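Side-chain contacts in putative type VI secretion protein (Escherichia coli, PDB 4HH5), which probably hydrolyses ATP as a ClpV-type member of the ClpA/ClpB family in type VI secretion, this chain being its helical N-terminal domain: residues H17-A22 with S156-E161; E41-K46 with A96-A101; G53-L58 with W135-L140; R114-L119 with P150-Q155. All coordinates share one frame; numbering follows the deposited sequence.

Interaction 1: H17-A22 with S156-E161; sequences HYCARA and SDECPE
Y18 overlaps E158, whose chain crosses it at roughly a right angle; the carboxylate meets the CD2 side of the ring obliquely. CD2 of Y18 comes to 3.5 Å from CD of E158, and the ring and carboxylate planes differ by only 21°. The aliphatic part joins in as well: CG of E158 sits 3.7 Å from CB of Y18. The tyrosine reaches across because its CG is anti to the backbone N (chi1 -169°), while E158 runs extended past CG and turns its carboxylate at the end. From the next residue of the helix, SG of C19 lies 3.6 Å from OE1 of E158.

The contact pins the tail that follows helix 149-155 against the start of helix 17-32 in this Clp N-terminal domain. The tail makes a type I turn from S156 to C159, and within it S156 forms an ST turn, its OG accepting from N of E158 at 3.1 Å. The buried carboxylate is well supplied with partners: OE2 is bonded to N of D54 and to S115 OG, and OE1 to N16 ND2. The hydroxyl of Y18 is in turn bonded to the backbone N of E52. R21 and D157 do not meet directly; a water accepts from R21 NH2 at 3.3 Å and donates to D157 OD2 at 2.9 Å.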
loop_
_atom_site.group_PDB
_atom_site.type_symbol
_atom_site.label_atom_id
_atom_site.label_comp_id
_atom_site.label_asym_id
_atom_site.label_seq_id
_atom_site.Cartn_x
_atom_site.Cartn_y
_atom_site.Cartn_z
ATOM N N HIS A 17 -9.717 0.713 -7.337
ATOM C CA HIS A 17 -9.628 -0.647 -7.858
ATOM C C HIS A 17 -8.239 -1.288 -7.888
ATOM O O HIS A 17 -8.113 -2.462 -7.548
ATOM C CB HIS A 17 -10.456 -0.824 -9.139
ATOM C CG HIS A 17 -11.932 -0.674 -8.898
ATOM N ND1 HIS A 17 -12.538 -1.170 -7.751
ATOM C CD2 HIS A 17 -12.878 -0.095 -9.671
ATOM C CE1 HIS A 17 -13.819 -0.866 -7.859
ATOM N NE2 HIS A 17 -14.077 -0.230 -8.998
ATOM N N TYR A 18 -7.199 -0.499 -8.185
ATOM C CA TYR A 18 -5.796 -0.936 -8.202
ATOM C C TYR A 18 -5.341 -1.453 -6.812
ATOM O O TYR A 18 -4.830 -2.571 -6.706
ATOM C CB TYR A 18 -4.912 0.233 -8.658
ATOM C CG TYR A 18 -3.487 -0.149 -8.964
ATOM C CD1 TYR A 18 -3.134 -0.645 -10.213
ATOM C CD2 TYR A 18 -2.483 0.008 -8.016
ATOM C CE1 TYR A 18 -1.818 -0.992 -10.506
ATOM C CE2 TYR A 18 -1.166 -0.360 -8.290
ATOM C CZ TYR A 18 -0.838 -0.858 -9.540
ATOM O OH TYR A 18 0.457 -1.199 -9.836
ATOM N N CYS A 19 -5.568 -0.643 -5.765
ATOM C CA CYS A 19 -5.229 -0.949 -4.371
ATOM C C CYS A 19 -6.066 -2.075 -3.811
ATOM O O CYS A 19 -5.542 -2.847 -3.015
ATOM C CB CYS A 19 -5.326 0.292 -3.491
ATOM S SG CYS A 19 -4.067 1.535 -3.841
ATOM N N ALA A 20 -7.371 -2.127 -4.154
ATOM C CA ALA A 20 -8.265 -3.194 -3.700
ATOM C C ALA A 20 -7.828 -4.545 -4.272
ATOM O O ALA A 20 -7.735 -5.517 -3.521
ATOM C CB ALA A 20 -9.709 -2.895 -4.075
ATOM N N ARG A 21 -7.539 -4.597 -5.593
ATOM C CA ARG A 21 -7.054 -5.788 -6.309
ATOM C C ARG A 21 -5.753 -6.297 -5.652
ATOM O O ARG A 21 -5.611 -7.501 -5.431
ATOM C CB ARG A 21 -6.790 -5.433 -7.788
ATOM C CG ARG A 21 -6.607 -6.607 -8.732
ATOM C CD ARG A 21 -6.692 -6.125 -10.179
ATOM N NE ARG A 21 -5.377 -5.798 -10.738
ATOM C CZ ARG A 21 -5.049 -4.636 -11.299
ATOM N NH1 ARG A 21 -5.941 -3.651 -11.379
ATOM N NH2 ARG A 21 -3.831 -4.448 -11.787
ATOM N N ALA A 22 -4.820 -5.374 -5.329
ATOM C CA ALA A 22 -3.554 -5.711 -4.669
ATOM C C ALA A 22 -3.785 -6.224 -3.249
ATOM O O ALA A 22 -3.078 -7.135 -2.813
ATOM C CB ALA A 22 -2.623 -4.505 -4.652
ATOM N N SER A 156 0.155 7.162 -14.210
ATOM C CA SER A 156 -0.292 6.019 -13.413
ATOM C C SER A 156 -1.611 5.444 -13.909
ATOM O O SER A 156 -2.463 6.197 -14.367
ATOM C CB SER A 156 -0.425 6.438 -11.949
ATOM O OG SER A 156 -0.907 5.401 -11.114
ATOM N N ASP A 157 -1.804 4.118 -13.754
ATOM C CA ASP A 157 -3.066 3.436 -14.085
ATOM C C ASP A 157 -4.154 3.800 -13.049
ATOM O O ASP A 157 -5.328 3.507 -13.267
ATOM C CB ASP A 157 -2.871 1.907 -14.143
ATOM C CG ASP A 157 -2.572 1.347 -15.527
ATOM O OD1 ASP A 157 -2.209 2.137 -16.427
ATOM O OD2 ASP A 157 -2.682 0.118 -15.703
ATOM N N GLU A 158 -3.758 4.454 -11.932
ATOM C CA GLU A 158 -4.653 4.917 -10.855
ATOM C C GLU A 158 -5.179 6.355 -11.099
ATOM O O GLU A 158 -5.791 6.958 -10.210
ATOM C CB GLU A 158 -3.918 4.880 -9.508
ATOM C CG GLU A 158 -3.385 3.520 -9.120
ATOM C CD GLU A 158 -2.741 3.536 -7.753
ATOM O OE1 GLU A 158 -3.483 3.548 -6.746
ATOM O OE2 GLU A 158 -1.493 3.553 -7.687
ATOM N N CYS A 159 -4.915 6.907 -12.284
ATOM C CA CYS A 159 -5.323 8.261 -12.668
ATOM C C CYS A 159 -6.849 8.365 -12.893
ATOM O O CYS A 159 -7.480 7.328 -13.116
ATOM C CB CYS A 159 -4.560 8.679 -13.919
ATOM S SG CYS A 159 -5.031 7.763 -15.413
ATOM N N PRO A 160 -7.456 9.591 -12.943
ATOM C CA PRO A 160 -8.897 9.680 -13.270
ATOM C C PRO A 160 -9.155 9.195 -14.701
ATOM O O PRO A 160 -8.278 9.316 -15.563
ATOM C CB PRO A 160 -9.216 11.178 -13.139
ATOM C CG PRO A 160 -8.060 11.775 -12.404
ATOM C CD PRO A 160 -6.872 10.937 -12.749
ATOM N N GLU A 161 -10.346 8.631 -14.946
ATOM C CA GLU A 161 -10.731 8.097 -16.256
ATOM C C GLU A 161 -11.169 9.173 -17.267
ATOM O O GLU A 161 -11.415 8.852 -18.435
ATOM C CB GLU A 161 -11.813 7.017 -16.095
HETATM O O HOH W 1 -2.927 -1.933 -13.699
#

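Interaction 2: E41-K46 with A96-A101; sequences EHWLLK and ALLKQA
Helix-to-helix packing in the middle of the all-helical Clp N-terminal domain brings helix 40-50 up to helix 92-107, with one tryptophan spanning the gap. The nearest CA atoms, those of W43 and L97, are 10.7 Å apart, a separation bridged by side chains alone. W43 points its indole across, CG anti to the backbone N (chi1 -157°), and offers the six-membered ring to two consecutive leucines. CD2 of L97 sits 4.1 Å from CE3 of W43 and nearly as close to CZ3, whereas L98 meets the far end of the ring.

Both methyls approach obliquely, neither squarely over the ring nor in its plane. The leucines come in differently: L97 starts out toward the tryptophan from its CA, while L98 leaves its helix at an angle and only its end swings in, crossing the indole at about a right angle. All three residues are buried, and the meeting is purely apolar.

The polar corner of the indole is turned to another helix, where NE1 of W43 donates to the backbone O of C19 on helix 17-32. That bond helps to fix the rotation of the ring while A22, L23 and L118 pack around it. At the opposite end of the indole, CH2 of W43 rests 4.1 Å from CD2 of L98.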
loop_
_atom_site.group_PDB
_atom_site.type_symbol
_atom_site.label_atom_id
_atom_site.label_comp_id
_atom_site.label_asym_id
_atom_site.label_seq_id
_atom_site.Cartn_x
_atom_site.Cartn_y
_atom_site.Cartn_z
ATOM N N GLU A 41 3.724 -5.067 4.023
ATOM C CA GLU A 41 4.736 -5.658 3.138
ATOM C C GLU A 41 4.072 -6.569 2.104
ATOM O O GLU A 41 4.461 -6.517 0.934
ATOM C CB GLU A 41 5.822 -6.418 3.920
ATOM C CG GLU A 41 6.756 -5.530 4.727
ATOM C CD GLU A 41 6.291 -5.138 6.118
ATOM O OE1 GLU A 41 5.114 -5.382 6.470
ATOM O OE2 GLU A 41 7.127 -4.588 6.866
ATOM N N HIS A 42 3.055 -7.381 2.525
ATOM C CA HIS A 42 2.299 -8.261 1.613
ATOM C C HIS A 42 1.594 -7.403 0.552
ATOM O O HIS A 42 1.604 -7.749 -0.636
ATOM C CB HIS A 42 1.244 -9.092 2.360
ATOM C CG HIS A 42 1.793 -10.222 3.182
ATOM N ND1 HIS A 42 1.791 -10.176 4.566
ATOM C CD2 HIS A 42 2.291 -11.416 2.785
ATOM C CE1 HIS A 42 2.318 -11.324 4.966
ATOM N NE2 HIS A 42 2.626 -12.107 3.935
ATOM N N TRP A 43 0.995 -6.284 0.991
ATOM C CA TRP A 43 0.291 -5.337 0.133
ATOM C C TRP A 43 1.240 -4.658 -0.851
ATOM O O TRP A 43 0.934 -4.615 -2.039
ATOM C CB TRP A 43 -0.437 -4.296 0.982
ATOM C CG TRP A 43 -1.598 -3.621 0.305
ATOM C CD1 TRP A 43 -2.098 -3.874 -0.943
ATOM C CD2 TRP A 43 -2.419 -2.589 0.864
ATOM N NE1 TRP A 43 -3.172 -3.053 -1.196
ATOM C CE2 TRP A 43 -3.401 -2.266 -0.095
ATOM C CE3 TRP A 43 -2.435 -1.923 2.101
ATOM C CZ2 TRP A 43 -4.395 -1.316 0.146
ATOM C CZ3 TRP A 43 -3.426 -0.985 2.341
ATOM C CH2 TRP A 43 -4.392 -0.692 1.370
ATOM N N LEU A 44 2.392 -4.138 -0.372
ATOM C CA LEU A 44 3.384 -3.463 -1.231
ATOM C C LEU A 44 3.929 -4.397 -2.308
ATOM O O LEU A 44 4.085 -3.974 -3.452
ATOM C CB LEU A 44 4.538 -2.837 -0.415
ATOM C CG LEU A 44 4.172 -1.618 0.452
ATOM C CD1 LEU A 44 5.200 -1.403 1.543
ATOM C CD2 LEU A 44 4.013 -0.348 -0.381
ATOM N N LEU A 45 4.166 -5.674 -1.954
ATOM C CA LEU A 45 4.642 -6.689 -2.890
ATOM C C LEU A 45 3.646 -6.796 -4.055
ATOM O O LEU A 45 4.052 -6.732 -5.210
ATOM C CB LEU A 45 4.778 -8.037 -2.160
ATOM C CG LEU A 45 5.372 -9.215 -2.940
ATOM C CD1 LEU A 45 6.249 -10.038 -2.060
ATOM C CD2 LEU A 45 4.278 -10.127 -3.485
ATOM N N LYS A 46 2.347 -6.941 -3.739
ATOM C CA LYS A 46 1.290 -7.072 -4.736
ATOM C C LYS A 46 1.038 -5.802 -5.509
ATOM O O LYS A 46 0.740 -5.887 -6.702
ATOM C CB LYS A 46 0.010 -7.653 -4.137
ATOM C CG LYS A 46 0.143 -9.142 -3.814
ATOM C CD LYS A 46 0.047 -9.999 -5.079
ATOM C CE LYS A 46 0.577 -11.393 -4.865
ATOM N NZ LYS A 46 0.601 -12.162 -6.133
ATOM N N ALA A 96 -3.920 0.399 10.606
ATOM C CA ALA A 96 -3.344 1.719 10.883
ATOM C C ALA A 96 -2.936 2.429 9.579
ATOM O O ALA A 96 -3.260 3.600 9.418
ATOM C CB ALA A 96 -2.143 1.584 11.803
ATOM N N LEU A 97 -2.259 1.715 8.643
ATOM C CA LEU A 97 -1.846 2.274 7.344
ATOM C C LEU A 97 -3.069 2.687 6.517
ATOM O O LEU A 97 -3.082 3.777 5.958
ATOM C CB LEU A 97 -0.953 1.287 6.555
ATOM C CG LEU A 97 -0.580 1.688 5.104
ATOM C CD1 LEU A 97 0.449 2.820 5.083
ATOM C CD2 LEU A 97 -0.050 0.494 4.327
ATOM N N LEU A 98 -4.100 1.832 6.483
ATOM C CA LEU A 98 -5.349 2.059 5.747
ATOM C C LEU A 98 -6.055 3.324 6.237
ATOM O O LEU A 98 -6.449 4.158 5.437
ATOM C CB LEU A 98 -6.273 0.849 5.973
ATOM C CG LEU A 98 -7.281 0.393 4.905
ATOM C CD1 LEU A 98 -7.317 1.283 3.657
ATOM C CD2 LEU A 98 -7.029 -1.040 4.538
ATOM N N LYS A 99 -6.220 3.436 7.550
ATOM C CA LYS A 99 -6.872 4.543 8.248
ATOM C C LYS A 99 -6.111 5.856 8.041
ATOM O O LYS A 99 -6.727 6.877 7.739
ATOM C CB LYS A 99 -7.023 4.133 9.728
ATOM C CG LYS A 99 -7.113 5.200 10.783
ATOM C CD LYS A 99 -7.309 4.536 12.137
ATOM C CE LYS A 99 -7.008 5.446 13.297
ATOM N NZ LYS A 99 -7.117 4.720 14.590
ATOM N N GLN A 100 -4.775 5.816 8.161
ATOM C CA GLN A 100 -3.947 7.005 7.950
ATOM C C GLN A 100 -3.921 7.457 6.499
ATOM O O GLN A 100 -3.930 8.664 6.241
ATOM C CB GLN A 100 -2.549 6.813 8.525
ATOM C CG GLN A 100 -2.593 6.920 10.061
ATOM C CD GLN A 100 -1.263 6.769 10.733
ATOM O OE1 GLN A 100 -0.342 6.135 10.213
ATOM N NE2 GLN A 100 -1.138 7.350 11.922
ATOM N N ALA A 101 -3.929 6.498 5.556
ATOM C CA ALA A 101 -3.959 6.799 4.121
ATOM C C ALA A 101 -5.281 7.471 3.765
ATOM O O ALA A 101 -5.289 8.403 2.962
ATOM C CB ALA A 101 -3.775 5.536 3.301
#

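Interaction 3: G53-L58 with W135-L140; sequences GDLTVL and WPLLTL
L55 and L58, one turn apart on helix 54-61, each meet a leucine of the 135-140 segment, methyl against methyl. CD2 of L55 lies 4.2 Å from CD2 of L137, and CD2 of L58 lies 4.1 Å from CD1 of L140. L58 and L140 both point toward each other from their CA atoms, with the chains crossing at a slant. In each of them CG is anti to the carbonyl carbon (chi1 -65° and -59°), which sends the branched end forward into the gap. L55 and L137 start out at an angle, and only their ends draw close. The packing is light, methyls just in touch, but all four residues are buried.

The next shell shapes the chain between L137 and L140. Residues 135-138 form a 3-10 segment, and at its end O of P136 receives two donors from T139: the hydroxyl OG1 at 2.6 Å, in the carbonyl plane and on a lone pair, and the backbone N at 3.2 Å. This closes the chain back on itself just before L140. On the other side, G53 occupies the N-cap position of helix 54-61, and N of L58 bonds to O of D54 at 3.0 Å, within the first turn of that helix.

Farther out, L119 of helix 115-124 touches L55, L58 and L137, and L44 of helix 40-50 touches L55 and L137. This apolar packing within the helical Clp N-terminal domain joins helix 54-61 to the connection before helix 142-147, where both close over helices 40-50 and 115-124.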
loop_
_atom_site.group_PDB
_atom_site.type_symbol
_atom_site.label_atom_id
_atom_site.label_comp_id
_atom_site.label_asym_id
_atom_site.label_seq_id
_atom_site.Cartn_x
_atom_site.Cartn_y
_atom_site.Cartn_z
ATOM N N GLY A 53 1.013 1.390 -11.153
ATOM C CA GLY A 53 0.439 2.399 -10.266
ATOM C C GLY A 53 1.356 3.531 -9.862
ATOM O O GLY A 53 2.435 3.709 -10.444
ATOM N N ASP A 54 0.923 4.308 -8.843
ATOM C CA ASP A 54 1.678 5.462 -8.361
ATOM C C ASP A 54 3.098 5.130 -7.931
ATOM O O ASP A 54 4.004 5.880 -8.270
ATOM C CB ASP A 54 0.917 6.250 -7.272
ATOM C CG ASP A 54 -0.493 6.699 -7.649
ATOM O OD1 ASP A 54 -0.767 6.860 -8.856
ATOM O OD2 ASP A 54 -1.290 6.971 -6.738
ATOM N N LEU A 55 3.299 3.996 -7.227
ATOM C CA LEU A 55 4.616 3.559 -6.749
ATOM C C LEU A 55 5.618 3.364 -7.882
ATOM O O LEU A 55 6.755 3.837 -7.778
ATOM C CB LEU A 55 4.509 2.259 -5.934
ATOM C CG LEU A 55 3.902 2.333 -4.539
ATOM C CD1 LEU A 55 3.783 0.934 -3.950
ATOM C CD2 LEU A 55 4.757 3.188 -3.592
ATOM N N THR A 56 5.198 2.653 -8.951
ATOM C CA THR A 56 6.022 2.380 -10.140
ATOM C C THR A 56 6.393 3.674 -10.864
ATOM O O THR A 56 7.550 3.833 -11.262
ATOM C CB THR A 56 5.318 1.363 -11.065
ATOM O OG1 THR A 56 5.146 0.149 -10.334
ATOM C CG2 THR A 56 6.099 1.092 -12.360
ATOM N N VAL A 57 5.431 4.595 -11.015
ATOM C CA VAL A 57 5.644 5.909 -11.659
ATOM C C VAL A 57 6.725 6.707 -10.894
ATOM O O VAL A 57 7.636 7.272 -11.511
ATOM C CB VAL A 57 4.305 6.688 -11.811
ATOM C CG1 VAL A 57 4.536 8.147 -12.219
ATOM C CG2 VAL A 57 3.386 5.990 -12.815
ATOM N N LEU A 58 6.628 6.731 -9.563
ATOM C CA LEU A 58 7.582 7.429 -8.697
ATOM C C LEU A 58 8.967 6.784 -8.749
ATOM O O LEU A 58 9.962 7.502 -8.895
ATOM C CB LEU A 58 7.044 7.540 -7.262
ATOM C CG LEU A 58 5.779 8.401 -7.104
ATOM C CD1 LEU A 58 5.136 8.181 -5.751
ATOM C CD2 LEU A 58 6.058 9.871 -7.333
ATOM N N TRP A 135 13.565 1.527 2.136
ATOM C CA TRP A 135 14.085 2.888 2.334
ATOM C C TRP A 135 13.785 3.894 1.185
ATOM O O TRP A 135 13.506 5.050 1.523
ATOM C CB TRP A 135 15.579 2.887 2.753
ATOM C CG TRP A 135 16.512 2.432 1.675
ATOM C CD1 TRP A 135 17.025 1.182 1.508
ATOM C CD2 TRP A 135 17.036 3.231 0.603
ATOM N NE1 TRP A 135 17.825 1.143 0.387
ATOM C CE2 TRP A 135 17.832 2.383 -0.199
ATOM C CE3 TRP A 135 16.859 4.574 0.206
ATOM C CZ2 TRP A 135 18.465 2.833 -1.363
ATOM C CZ3 TRP A 135 17.470 5.013 -0.959
ATOM C CH2 TRP A 135 18.264 4.151 -1.728
ATOM N N PRO A 136 13.762 3.529 -0.143
ATOM C CA PRO A 136 13.444 4.548 -1.179
ATOM C C PRO A 136 12.048 5.160 -1.056
ATOM O O PRO A 136 11.850 6.326 -1.394
ATOM C CB PRO A 136 13.585 3.777 -2.502
ATOM C CG PRO A 136 14.495 2.609 -2.165
ATOM C CD PRO A 136 14.055 2.222 -0.780
ATOM N N LEU A 137 11.088 4.371 -0.551
ATOM C CA LEU A 137 9.697 4.781 -0.340
ATOM C C LEU A 137 9.600 5.894 0.726
ATOM O O LEU A 137 8.624 6.633 0.744
ATOM C CB LEU A 137 8.866 3.546 0.077
ATOM C CG LEU A 137 8.420 2.581 -1.051
ATOM C CD1 LEU A 137 9.567 1.720 -1.566
ATOM C CD2 LEU A 137 7.316 1.667 -0.575
ATOM N N LEU A 138 10.618 6.023 1.589
ATOM C CA LEU A 138 10.680 7.032 2.657
ATOM C C LEU A 138 11.413 8.322 2.246
ATOM O O LEU A 138 11.543 9.236 3.068
ATOM C CB LEU A 138 11.321 6.425 3.927
ATOM C CG LEU A 138 10.740 5.093 4.442
ATOM C CD1 LEU A 138 11.510 4.598 5.654
ATOM C CD2 LEU A 138 9.247 5.214 4.770
ATOM N N THR A 139 11.887 8.403 0.986
ATOM C CA THR A 139 12.663 9.550 0.489
ATOM C C THR A 139 11.854 10.786 0.118
ATOM O O THR A 139 12.383 11.891 0.211
ATOM C CB THR A 139 13.680 9.157 -0.602
ATOM O OG1 THR A 139 12.984 8.673 -1.749
ATOM C CG2 THR A 139 14.719 8.148 -0.116
ATOM N N LEU A 140 10.600 10.612 -0.327
ATOM C CA LEU A 140 9.744 11.739 -0.704
ATOM C C LEU A 140 8.866 12.127 0.475
ATOM O O LEU A 140 8.387 11.257 1.190
ATOM C CB LEU A 140 8.864 11.390 -1.930
ATOM C CG LEU A 140 9.588 10.985 -3.224
ATOM C CD1 LEU A 140 8.671 10.194 -4.135
ATOM C CD2 LEU A 140 10.160 12.199 -3.952
#

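Interaction 4: R114-L119 with P150-Q155; sequences RSVHLL and PLLDAQ
R114 and D153 meet almost at a right angle as chains, yet their flat ends are nearly coplanar, guanidinium and carboxylate differing by 24°. NH1 of R114 donates to OD1 of D153 at 2.8 Å with an N-H...O angle of 156°, a salt bridge formed at the edge of the guanidinium, close to its plane. OD1 is met nearly along its C-O axis, and it is the one carboxylate oxygen that R114 bonds. R114 gets there by standing CG between its own backbone N and carbonyl carbon (chi1 57°) and bending at chi3, which carries the guanidinium over to helix 149-155. The R114 and L152 side chains cross at a slant, with NH2 of R114 3.8 Å from CB of L152.

The apolar half of the contact lies next to it. L152 drives CD1 against V116, 3.6 Å from CG2 and 3.8 Å from CB. L152 and V116 are buried, whereas R114 and D153 are partly exposed, so the ion pair sits nearer solvent than the leucine-valine pair.

R114 is also the N-cap residue of helix 115-124, and its backbone N gives a 3.1 Å bond to ND1 of H117, coming in tilted from the imidazole plane. Its NE has a second acidic partner in OD2 of D54, the same atom that accepts from N of V116. Within the Clp N-terminal domain, helix 149-155 packs beside the first turn of helix 115-124 through L152 and D153, while D54, at the start of helix 54-61, also touches L152.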
loop_
_atom_site.group_PDB
_atom_site.type_symbol
_atom_site.label_atom_id
_atom_site.label_comp_id
_atom_site.label_asym_id
_atom_site.label_seq_id
_atom_site.Cartn_x
_atom_site.Cartn_y
_atom_site.Cartn_z
ATOM N N ARG A 114 -5.621 5.905 -3.098
ATOM C CA ARG A 114 -4.714 5.393 -4.124
ATOM C C ARG A 114 -3.372 5.066 -3.486
ATOM O O ARG A 114 -3.163 5.433 -2.323
ATOM C CB ARG A 114 -4.616 6.324 -5.343
ATOM C CG ARG A 114 -4.188 7.739 -5.071
ATOM C CD ARG A 114 -4.508 8.621 -6.256
ATOM N NE ARG A 114 -3.602 8.380 -7.383
ATOM C CZ ARG A 114 -3.636 9.068 -8.518
ATOM N NH1 ARG A 114 -4.530 10.035 -8.690
ATOM N NH2 ARG A 114 -2.770 8.797 -9.489
ATOM N N SER A 115 -2.465 4.367 -4.206
ATOM C CA SER A 115 -1.180 3.987 -3.599
ATOM C C SER A 115 -0.318 5.145 -3.122
ATOM O O SER A 115 0.387 4.989 -2.129
ATOM C CB SER A 115 -0.399 2.995 -4.456
ATOM O OG SER A 115 0.015 3.575 -5.678
ATOM N N VAL A 116 -0.426 6.325 -3.760
ATOM C CA VAL A 116 0.325 7.510 -3.313
ATOM C C VAL A 116 -0.097 7.933 -1.896
ATOM O O VAL A 116 0.730 8.463 -1.166
ATOM C CB VAL A 116 0.307 8.689 -4.331
ATOM C CG1 VAL A 116 -1.051 9.392 -4.361
ATOM C CG2 VAL A 116 1.428 9.686 -4.037
ATOM N N HIS A 117 -1.373 7.679 -1.507
ATOM C CA HIS A 117 -1.879 8.000 -0.160
ATOM C C HIS A 117 -1.322 7.018 0.852
ATOM O O HIS A 117 -1.026 7.413 1.977
ATOM C CB HIS A 117 -3.418 8.032 -0.110
ATOM C CG HIS A 117 -4.021 9.012 -1.070
ATOM N ND1 HIS A 117 -5.112 8.677 -1.847
ATOM C CD2 HIS A 117 -3.664 10.290 -1.342
ATOM C CE1 HIS A 117 -5.387 9.756 -2.565
ATOM N NE2 HIS A 117 -4.528 10.745 -2.306
ATOM N N LEU A 118 -1.149 5.749 0.444
ATOM C CA LEU A 118 -0.525 4.723 1.287
ATOM C C LEU A 118 0.941 5.120 1.468
ATOM O O LEU A 118 1.481 4.974 2.559
ATOM C CB LEU A 118 -0.602 3.329 0.629
ATOM C CG LEU A 118 -2.009 2.791 0.277
ATOM C CD1 LEU A 118 -1.911 1.504 -0.546
ATOM C CD2 LEU A 118 -2.826 2.517 1.526
ATOM N N LEU A 119 1.567 5.679 0.403
ATOM C CA LEU A 119 2.954 6.127 0.468
ATOM C C LEU A 119 3.086 7.345 1.376
ATOM O O LEU A 119 4.004 7.398 2.195
ATOM C CB LEU A 119 3.533 6.395 -0.930
ATOM C CG LEU A 119 5.027 6.662 -0.974
ATOM C CD1 LEU A 119 5.825 5.446 -0.507
ATOM C CD2 LEU A 119 5.450 7.059 -2.355
ATOM N N PRO A 150 -0.024 16.059 -10.741
ATOM C CA PRO A 150 -0.165 16.124 -12.218
ATOM C C PRO A 150 0.602 15.041 -12.975
ATOM O O PRO A 150 0.114 14.557 -13.994
ATOM C CB PRO A 150 0.387 17.514 -12.571
ATOM C CG PRO A 150 0.266 18.297 -11.320
ATOM C CD PRO A 150 0.524 17.326 -10.216
ATOM N N LEU A 151 1.794 14.664 -12.488
ATOM C CA LEU A 151 2.605 13.625 -13.126
ATOM C C LEU A 151 1.958 12.251 -12.931
ATOM O O LEU A 151 1.850 11.479 -13.890
ATOM C CB LEU A 151 4.039 13.627 -12.577
ATOM C CG LEU A 151 4.940 12.576 -13.208
ATOM C CD1 LEU A 151 5.846 13.184 -14.254
ATOM C CD2 LEU A 151 5.650 11.765 -12.155
ATOM N N LEU A 152 1.509 11.963 -11.698
ATOM C CA LEU A 152 0.843 10.700 -11.363
ATOM C C LEU A 152 -0.430 10.552 -12.187
ATOM O O LEU A 152 -0.692 9.477 -12.718
ATOM C CB LEU A 152 0.510 10.632 -9.858
ATOM C CG LEU A 152 1.694 10.533 -8.907
ATOM C CD1 LEU A 152 1.219 10.568 -7.497
ATOM C CD2 LEU A 152 2.520 9.253 -9.152
ATOM N N ASP A 153 -1.177 11.663 -12.364
ATOM C CA ASP A 153 -2.399 11.651 -13.163
ATOM C C ASP A 153 -2.121 11.464 -14.670
ATOM O O ASP A 153 -2.998 11.010 -15.402
ATOM C CB ASP A 153 -3.263 12.885 -12.855
ATOM C CG ASP A 153 -3.949 12.841 -11.492
ATOM O OD1 ASP A 153 -3.921 11.766 -10.840
ATOM O OD2 ASP A 153 -4.539 13.865 -11.092
ATOM N N ALA A 154 -0.895 11.766 -15.126
ATOM C CA ALA A 154 -0.546 11.584 -16.533
ATOM C C ALA A 154 0.047 10.192 -16.821
ATOM O O ALA A 154 -0.054 9.718 -17.950
ATOM C CB ALA A 154 0.435 12.659 -16.971
ATOM N N GLN A 155 0.666 9.542 -15.811
ATOM C CA GLN A 155 1.380 8.277 -16.027
ATOM C C GLN A 155 0.875 7.016 -15.317
ATOM O O GLN A 155 1.211 5.914 -15.739
ATOM C CB GLN A 155 2.872 8.484 -15.695
ATOM C CG GLN A 155 3.549 9.627 -16.458
ATOM C CD GLN A 155 5.038 9.700 -16.214
ATOM O OE1 GLN A 155 5.638 8.821 -15.597
ATOM N NE2 GLN A 155 5.675 10.734 -16.732
#

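How the interactions relate
Interactions 1, 3 and 4 meet at D54 and E158. Interactions 1 and 4, with centres about 9 Å apart, are tied through E158 and S115, and D54 of interaction 3 reaches into both; its OD1 lies 2.7 Å from OG of S156. Interaction 2 is nearer the middle of the chain, tied to interaction 1 through W43 and C19 and to interaction 4 by CB of A101, 3.6 Å from CD2 of L118. L44 carries the packing on from interaction 2 to interaction 3, its CD2 lying 3.8 Å from CD1 of L55. Along the chain, interactions 2, 3 and 4 all fall between the two segments of interaction 1.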